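Local coordinates for protein enoyl-CoA hydratase (Mycolicibacterium smegmatis, PDB 7MCM) that probably hydrates the double bond of enoyl-CoA thioesters to (3S)-3-hydroxyacyl-CoA in fatty acid metabolism, as a member of the crotonase family, at residues T18-V23 with T58-F63; L130-E135 with D195-A200. One frame throughout, in Å; residues are numbered along the deposited sequence. Where two conformers were deposited one is given.

Contact 1. Residues T18-V23 with T58-F63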
ATOM      1  N   THR B  18      13.912 -33.004  -0.764  1.00 37.72           N
ATOM      2  CA  THR B  18      12.979 -33.206   0.331  1.00 34.01           C
ATOM      3  C   THR B  18      13.652 -32.786   1.627  1.00 39.75           C
ATOM      4  O   THR B  18      14.784 -33.202   1.912  1.00 37.06           O
ATOM      5  CB  THR B  18      12.512 -34.656   0.401  1.00 39.53           C
ATOM      6  OG1 THR B  18      11.933 -35.014  -0.853  1.00 40.69           O
ATOM      7  CG2 THR B  18      11.450 -34.817   1.484  1.00 36.62           C
ATOM      8  N   TRP B  19      12.970 -31.934   2.385  1.00 36.71           N
ATOM      9  CA  TRP B  19      13.397 -31.512   3.713  1.00 36.87           C
ATOM     10  C   TRP B  19      12.473 -32.184   4.716  1.00 35.87           C
ATOM     11  O   TRP B  19      11.257 -31.967   4.677  1.00 31.09           O
ATOM     12  CB  TRP B  19      13.317 -29.995   3.866  1.00 36.70           C
ATOM     13  CG  TRP B  19      14.121 -29.203   2.878  1.00 36.63           C
ATOM     14  CD1 TRP B  19      14.983 -29.682   1.932  1.00 40.31           C
ATOM     15  CD2 TRP B  19      14.130 -27.778   2.745  1.00 32.71           C
ATOM     16  NE1 TRP B  19      15.537 -28.639   1.228  1.00 36.17           N
ATOM     17  CE2 TRP B  19      15.027 -27.460   1.708  1.00 35.48           C
ATOM     18  CE3 TRP B  19      13.468 -26.737   3.413  1.00 35.16           C
ATOM     19  CZ2 TRP B  19      15.284 -26.143   1.324  1.00 37.36           C
ATOM     20  CZ3 TRP B  19      13.720 -25.436   3.029  1.00 35.84           C
ATOM     21  CH2 TRP B  19      14.612 -25.147   1.987  1.00 35.15           C
ATOM     22  N   THR B  20      13.039 -33.006   5.601  1.00 36.36           N
ATOM     23  CA  THR B  20      12.256 -33.728   6.593  1.00 35.62           C
ATOM     24  C   THR B  20      12.595 -33.163   7.968  1.00 38.12           C
ATOM     25  O   THR B  20      13.732 -33.297   8.439  1.00 39.41           O
ATOM     26  CB  THR B  20      12.522 -35.231   6.538  1.00 40.20           C
ATOM     27  OG1 THR B  20      12.320 -35.709   5.205  1.00 38.86           O
ATOM     28  CG2 THR B  20      11.563 -35.949   7.454  1.00 37.33           C
ATOM     29  N   ILE B  21      11.598 -32.533   8.603  1.00 39.11           N
ATOM     30  CA  ILE B  21      11.755 -32.058   9.972  1.00 33.44           C
ATOM     31  C   ILE B  21      11.973 -33.256  10.872  1.00 35.73           C
ATOM     32  O   ILE B  21      11.192 -34.215  10.845  1.00 37.71           O
ATOM     33  CB  ILE B  21      10.507 -31.277  10.406  1.00 33.97           C
ATOM     34  CG1 ILE B  21      10.221 -30.124   9.437  1.00 32.91           C
ATOM     35  CG2 ILE B  21      10.661 -30.792  11.871  1.00 32.94           C
ATOM     36  CD1 ILE B  21       8.820 -29.537   9.594  1.00 28.32           C
ATOM     37  N   ASP B  22      13.051 -33.225  11.675  1.00 34.84           N
ATOM     38  CA  ASP B  22      13.386 -34.401  12.492  1.00 36.83           C
ATOM     39  C   ASP B  22      13.844 -33.933  13.884  1.00 41.57           C
ATOM     40  O   ASP B  22      15.034 -33.887  14.200  1.00 41.11           O
ATOM     41  CB  ASP B  22      14.437 -35.273  11.785  1.00 43.48           C
ATOM     42  CG  ASP B  22      14.496 -36.708  12.333  1.00 48.27           C
ATOM     43  OD1 ASP B  22      13.789 -37.010  13.321  1.00 46.32           O
ATOM     44  OD2 ASP B  22      15.244 -37.540  11.764  1.00 54.31           O
ATOM     45  N   VAL B  23      12.877 -33.589  14.733  1.00 39.57           N
ATOM     46  CA  VAL B  23      13.152 -33.220  16.121  1.00 39.81           C
ATOM     47  C   VAL B  23      12.375 -34.195  16.999  1.00 41.98           C
ATOM     48  O   VAL B  23      11.304 -33.847  17.517  1.00 39.00           O
ATOM     49  CB  VAL B  23      12.781 -31.752  16.396  1.00 36.94           C
ATOM     50  CG1 VAL B  23      13.234 -31.315  17.777  1.00 39.30           C
ATOM     51  CG2 VAL B  23      13.397 -30.848  15.338  1.00 35.58           C
ATOM     52  N   THR B  58       8.292 -31.905   4.787  1.00 28.87           N
ATOM     53  CA  THR B  58       7.469 -32.895   5.462  1.00 27.32           C
ATOM     54  C   THR B  58       8.108 -33.203   6.817  1.00 30.97           C
ATOM     55  O   THR B  58       9.193 -32.712   7.136  1.00 31.78           O
ATOM     56  CB  THR B  58       7.320 -34.145   4.584  1.00 28.73           C
ATOM     57  OG1 THR B  58       6.226 -34.945   5.032  1.00 29.43           O
ATOM     58  CG2 THR B  58       8.592 -34.966   4.586  1.00 35.98           C
ATOM     59  N   GLY B  59       7.420 -33.993   7.630  1.00 30.01           N
ATOM     60  CA  GLY B  59       7.889 -34.328   8.977  1.00 33.98           C
ATOM     61  C   GLY B  59       8.197 -35.808   9.111  1.00 32.94           C
ATOM     62  O   GLY B  59       7.503 -36.645   8.528  1.00 35.34           O
ATOM     63  N   ALA B  60       9.232 -36.128   9.896  1.00 35.10           N
ATOM     64  CA  ALA B  60       9.538 -37.514  10.211  1.00 34.04           C
ATOM     65  C   ALA B  60       8.555 -38.062  11.240  1.00 44.23           C
ATOM     66  O   ALA B  60       8.214 -37.391  12.217  1.00 43.64           O
ATOM     67  CB  ALA B  60      10.971 -37.651  10.742  1.00 41.24           C
ATOM     68  N   GLY B  61       8.110 -39.295  11.024  1.00 39.25           N
ATOM     69  CA  GLY B  61       7.281 -39.951  12.018  1.00 43.66           C
ATOM     70  C   GLY B  61       5.823 -39.530  11.935  1.00 41.56           C
ATOM     71  O   GLY B  61       5.286 -39.252  10.865  1.00 39.28           O
ATOM     72  N   ARG B  62       5.188 -39.465  13.108  1.00 43.70           N
ATOM     73  CA  ARG B  62       3.753 -39.258  13.226  1.00 41.24           C
ATOM     74  C   ARG B  62       3.332 -37.802  13.057  1.00 42.31           C
ATOM     75  O   ARG B  62       2.176 -37.544  12.716  1.00 43.62           O
ATOM     76  CB  ARG B  62       3.299 -39.742  14.597  1.00 44.40           C
ATOM     77  CG  ARG B  62       1.892 -40.265  14.671  1.00 58.68           C
ATOM     78  CD  ARG B  62       1.478 -40.383  16.129  1.00 65.47           C
ATOM     79  NE  ARG B  62       2.636 -40.315  17.016  1.00 62.15           N
ATOM     80  CZ  ARG B  62       2.569 -40.133  18.330  1.00 70.26           C
ATOM     81  NH1 ARG B  62       1.406 -39.994  18.951  1.00 73.24           N
ATOM     82  NH2 ARG B  62       3.699 -40.093  19.041  1.00 59.03           N
ATOM     83  N   PHE B  63       4.231 -36.855  13.299  1.00 39.97           N
ATOM     84  CA  PHE B  63       3.918 -35.436  13.303  1.00 34.35           C
ATOM     85  C   PHE B  63       4.473 -34.777  12.050  1.00 34.26           C
ATOM     86  O   PHE B  63       5.513 -35.187  11.533  1.00 33.28           O
ATOM     87  CB  PHE B  63       4.528 -34.730  14.522  1.00 35.79           C
ATOM     88  CG  PHE B  63       3.938 -35.146  15.845  1.00 47.07           C
ATOM     89  CD1 PHE B  63       4.430 -36.248  16.512  1.00 46.49           C
ATOM     90  CD2 PHE B  63       2.933 -34.395  16.444  1.00 51.34           C
ATOM     91  CE1 PHE B  63       3.910 -36.631  17.733  1.00 46.82           C
ATOM     92  CE2 PHE B  63       2.411 -34.773  17.677  1.00 48.43           C
ATOM     93  CZ  PHE B  63       2.902 -35.891  18.315  1.00 50.67           C
TER

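Contact 2. Residues L130-E135 with D195-A200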
ATOM      1  N   LEU B 130       2.169 -24.647  -1.669  1.00 31.42           N
ATOM      2  CA  LEU B 130       1.135 -25.640  -1.929  1.00 34.91           C
ATOM      3  C   LEU B 130       1.095 -26.570  -0.738  1.00 32.32           C
ATOM      4  O   LEU B 130       2.144 -26.875  -0.171  1.00 28.33           O
ATOM      5  CB  LEU B 130       1.429 -26.474  -3.196  1.00 34.97           C
ATOM      6  CG  LEU B 130       1.413 -25.752  -4.533  1.00 40.97           C
ATOM      7  CD1 LEU B 130       1.802 -26.673  -5.655  1.00 41.26           C
ATOM      8  CD2 LEU B 130       0.004 -25.266  -4.736  1.00 47.79           C
ATOM      9  N   ARG B 131      -0.101 -27.027  -0.363  1.00 30.89           N
ATOM     10  CA  ARG B 131      -0.248 -28.010   0.701  1.00 31.52           C
ATOM     11  C   ARG B 131      -1.028 -29.210   0.199  1.00 30.75           C
ATOM     12  O   ARG B 131      -2.041 -29.060  -0.487  1.00 30.32           O
ATOM     13  CB  ARG B 131      -0.969 -27.440   1.913  1.00 29.55           C
ATOM     14  CG  ARG B 131      -0.124 -26.577   2.813  1.00 31.10           C
ATOM     15  CD  ARG B 131      -1.014 -25.531   3.500  1.00 32.85           C
ATOM     16  NE  ARG B 131      -1.631 -24.641   2.528  1.00 31.39           N
ATOM     17  CZ  ARG B 131      -0.968 -23.679   1.904  1.00 32.64           C
ATOM     18  NH1 ARG B 131       0.327 -23.483   2.123  1.00 32.63           N
ATOM     19  NH2 ARG B 131      -1.614 -22.895   1.047  1.00 25.24           N
ATOM     20  N   ILE B 132      -0.538 -30.403   0.540  1.00 29.25           N
ATOM     21  CA  ILE B 132      -1.309 -31.633   0.458  1.00 26.88           C
ATOM     22  C   ILE B 132      -1.142 -32.339   1.797  1.00 30.55           C
ATOM     23  O   ILE B 132      -0.180 -32.095   2.531  1.00 30.24           O
ATOM     24  CB  ILE B 132      -0.860 -32.539  -0.710  1.00 32.80           C
ATOM     25  CG1 ILE B 132       0.569 -33.002  -0.500  1.00 29.01           C
ATOM     26  CG2 ILE B 132      -0.930 -31.802  -2.036  1.00 33.09           C
ATOM     27  CD1 ILE B 132       1.054 -33.959  -1.584  1.00 31.47           C
ATOM     28  N   ALA B 133      -2.087 -33.230   2.115  1.00 30.53           N
ATOM     29  CA  ALA B 133      -2.144 -33.798   3.459  1.00 32.24           C
ATOM     30  C   ALA B 133      -2.470 -35.278   3.426  1.00 29.59           C
ATOM     31  O   ALA B 133      -3.179 -35.760   2.536  1.00 32.14           O
ATOM     32  CB  ALA B 133      -3.186 -33.085   4.342  1.00 31.58           C
ATOM     33  N   ALA B 134      -1.940 -35.992   4.421  1.00 32.29           N
ATOM     34  CA  ALA B 134      -2.358 -37.349   4.743  1.00 37.56           C
ATOM     35  C   ALA B 134      -3.702 -37.330   5.460  1.00 33.62           C
ATOM     36  O   ALA B 134      -4.062 -36.350   6.113  1.00 36.52           O
ATOM     37  CB  ALA B 134      -1.328 -38.048   5.639  1.00 35.00           C
ATOM     38  N   GLU B 135      -4.428 -38.453   5.356  1.00 35.50           N
ATOM     39  CA  GLU B 135      -5.725 -38.555   6.016  0.56 39.65           C
ATOM     40  C   GLU B 135      -5.618 -38.389   7.528  1.00 43.53           C
ATOM     41  O   GLU B 135      -6.595 -37.989   8.168  1.00 39.65           O
ATOM     42  CB  GLU B 135      -6.395 -39.896   5.675  0.56 41.07           C
ATOM     43  CG  GLU B 135      -6.831 -39.999   4.209  0.56 42.96           C
ATOM     44  CD  GLU B 135      -7.525 -41.307   3.868  0.56 46.58           C
ATOM     45  OE1 GLU B 135      -7.497 -42.241   4.697  0.56 52.96           O
ATOM     46  OE2 GLU B 135      -8.103 -41.401   2.766  0.56 46.85           O
ATOM     47  N   ASP B 195       0.121 -43.741   3.181  1.00 48.47           N
ATOM     48  CA  ASP B 195       1.105 -44.352   2.291  1.00 49.92           C
ATOM     49  C   ASP B 195       1.256 -43.628   0.958  1.00 49.67           C
ATOM     50  O   ASP B 195       2.297 -43.781   0.306  1.00 51.13           O
ATOM     51  CB  ASP B 195       0.733 -45.807   1.994  1.00 55.14           C
ATOM     52  CG  ASP B 195       0.718 -46.669   3.230  1.00 71.27           C
ATOM     53  OD1 ASP B 195       1.334 -46.261   4.240  1.00 74.78           O
ATOM     54  OD2 ASP B 195       0.096 -47.757   3.190  1.00 81.23           O
ATOM     55  N   GLU B 196       0.234 -42.895   0.511  1.00 46.85           N
ATOM     56  CA  GLU B 196       0.254 -42.220  -0.785  1.00 45.37           C
ATOM     57  C   GLU B 196       0.701 -40.767  -0.715  1.00 43.28           C
ATOM     58  O   GLU B 196       0.801 -40.124  -1.761  1.00 40.21           O
ATOM     59  CB  GLU B 196      -1.131 -42.277  -1.442  1.00 47.52           C
ATOM     60  CG  GLU B 196      -1.457 -43.592  -2.106  1.00 58.02           C
ATOM     61  CD  GLU B 196      -0.434 -43.968  -3.166  1.00 66.53           C
ATOM     62  OE1 GLU B 196      -0.173 -43.141  -4.077  1.00 66.96           O
ATOM     63  OE2 GLU B 196       0.113 -45.089  -3.086  1.00 72.61           O
ATOM     64  N   LEU B 197       0.968 -40.229   0.478  1.00 43.30           N
ATOM     65  CA  LEU B 197       1.253 -38.801   0.602  1.00 38.79           C
ATOM     66  C   LEU B 197       2.540 -38.415  -0.125  1.00 39.56           C
ATOM     67  O   LEU B 197       2.545 -37.513  -0.968  1.00 35.47           O
ATOM     68  CB  LEU B 197       1.342 -38.412   2.074  1.00 40.58           C
ATOM     69  CG  LEU B 197       1.834 -36.983   2.279  1.00 40.33           C
ATOM     70  CD1 LEU B 197       0.841 -35.957   1.721  1.00 36.06           C
ATOM     71  CD2 LEU B 197       2.119 -36.734   3.747  1.00 40.72           C
ATOM     72  N   LEU B 198       3.655 -39.064   0.216  1.00 38.00           N
ATOM     73  CA  LEU B 198       4.934 -38.704  -0.389  1.00 38.99           C
ATOM     74  C   LEU B 198       4.972 -39.046  -1.882  1.00 36.98           C
ATOM     75  O   LEU B 198       5.478 -38.232  -2.661  1.00 40.59           O
ATOM     76  CB  LEU B 198       6.093 -39.370   0.362  1.00 40.94           C
ATOM     77  CG  LEU B 198       6.440 -38.651   1.672  1.00 45.85           C
ATOM     78  CD1 LEU B 198       7.498 -39.424   2.438  1.00 50.79           C
ATOM     79  CD2 LEU B 198       6.913 -37.240   1.406  1.00 49.62           C
ATOM     80  N   PRO B 199       4.475 -40.217  -2.335  1.00 40.07           N
ATOM     81  CA  PRO B 199       4.300 -40.400  -3.787  1.00 41.68           C
ATOM     82  C   PRO B 199       3.507 -39.288  -4.459  1.00 41.15           C
ATOM     83  O   PRO B 199       3.868 -38.857  -5.560  1.00 41.66           O
ATOM     84  CB  PRO B 199       3.575 -41.746  -3.874  1.00 46.04           C
ATOM     85  CG  PRO B 199       4.104 -42.504  -2.727  1.00 47.67           C
ATOM     86  CD  PRO B 199       4.267 -41.490  -1.615  1.00 43.33           C
ATOM     87  N   ALA B 200       2.438 -38.799  -3.826  1.00 37.28           N
ATOM     88  CA  ALA B 200       1.687 -37.698  -4.423  1.00 37.81           C
ATOM     89  C   ALA B 200       2.490 -36.405  -4.409  1.00 35.52           C
ATOM     90  O   ALA B 200       2.416 -35.611  -5.356  1.00 36.74           O
ATOM     91  CB  ALA B 200       0.367 -37.497  -3.690  1.00 38.70           C
TER

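Contact 1. Residues T18-V23 with T58-F63
Trp19 and Ile21 of one strand hold Thr58, on the parallel neighbour, and Ala60, just beyond its end, through three backbone hydrogen bonds. Trp19 O accepts from Thr58 N at 3.0 Å. Thr58 O then takes Ile21 N at 2.8 Å, and also receives a CA-H...O contact from Thr20 CA at 3.3 Å. At the last bridge, Ile21 with Gly59, Ile21 O accepts Ala60 N at 2.9 Å, with an N-H...O angle of 168°. Strands 16-21 and 54-59 are the two parallel arms of a beta-alpha-beta unit, joined through helix 33-48 in a beta-alpha-beta crossover, in the crotonase fold. The side chains of Thr20 and Thr58 run side by side on one face. With OG1 beside the backbone N (chi1 -54°), Thr20 CG2 points along the strand, 3.4 Å from Ala60 N and 3.7 Å from Ala60 CB. Thr58 presents CG2 to Thr20; its OG1, anti to N (chi1 -163°), bonds to Ala112 O of the next strand. On the opposite face, Ile21 CG1 lies 3.6 Å from Thr58 O. Asn114 OD1 accepts Gly59 N, while Asn28 ND2 donates to Ala60 O.

Contact 2. Residues L130-E135 with D195-A200
Leu197, in the first turn of helix 197-209, meets Ile132, Ala133 and Ala134 of strand 130-134 through van der Waals contacts, mostly between apolar side chains. Among side chains, Leu197 CD1 packs on Ile132 CG1 at 3.7 Å, the two residues crossing at a slant. The second branch, CD2, lies 4.1 Å from Ala134 CB, and the leucine thus spreads its two methyls along the strand. Its CG stands anti to the backbone N (chi1 172°), which carries the fork out from the helix to the sheet. Ile132 holds CG1 between its own N and carbonyl carbon (chi1 64°), and its extended chain takes CD1 on to Ala200 CB at 4.2 Å, one turn further along the helix. Methyl groups also rest on backbone: Leu197 CD1 is 3.8 Å from Ala133 C, and Ile132 CD1 is 3.9 Å from Leu197 O. Ala200 N donates to Glu196 O at 2.9 Å, in the turn that bears both Leu197 and Ala200. Strand 130-134 lies between strands 109-113 and 191-192 of the sheet; helix 197-209 covers it, with Leu197 also on Ala112 and Ala200 on Leu192.

How the contacts relate
Both contacts involve the same mixed sheet, the strands of contact 1 being separated from strand 130-134 by strand 109-113, with centres about 13 Å apart. Contact 1 is made within the sheet, between neighbouring parallel strands, and depends on directional backbone bonds; it is partly buried and runs out into loops. Contact 2 is a helix laid on the sheet, fully buried where it touches, and relies on van der Waals packing of aliphatic side chains. Strand 109-113 serves both: Ala112 gives its carbonyl to contact 1 and its side chain to contact 2. The two also meet directly, Thr58 CG2 lying 4.3 Å from Leu198 CD2, which places helix 197-209 over the face that carries Thr58.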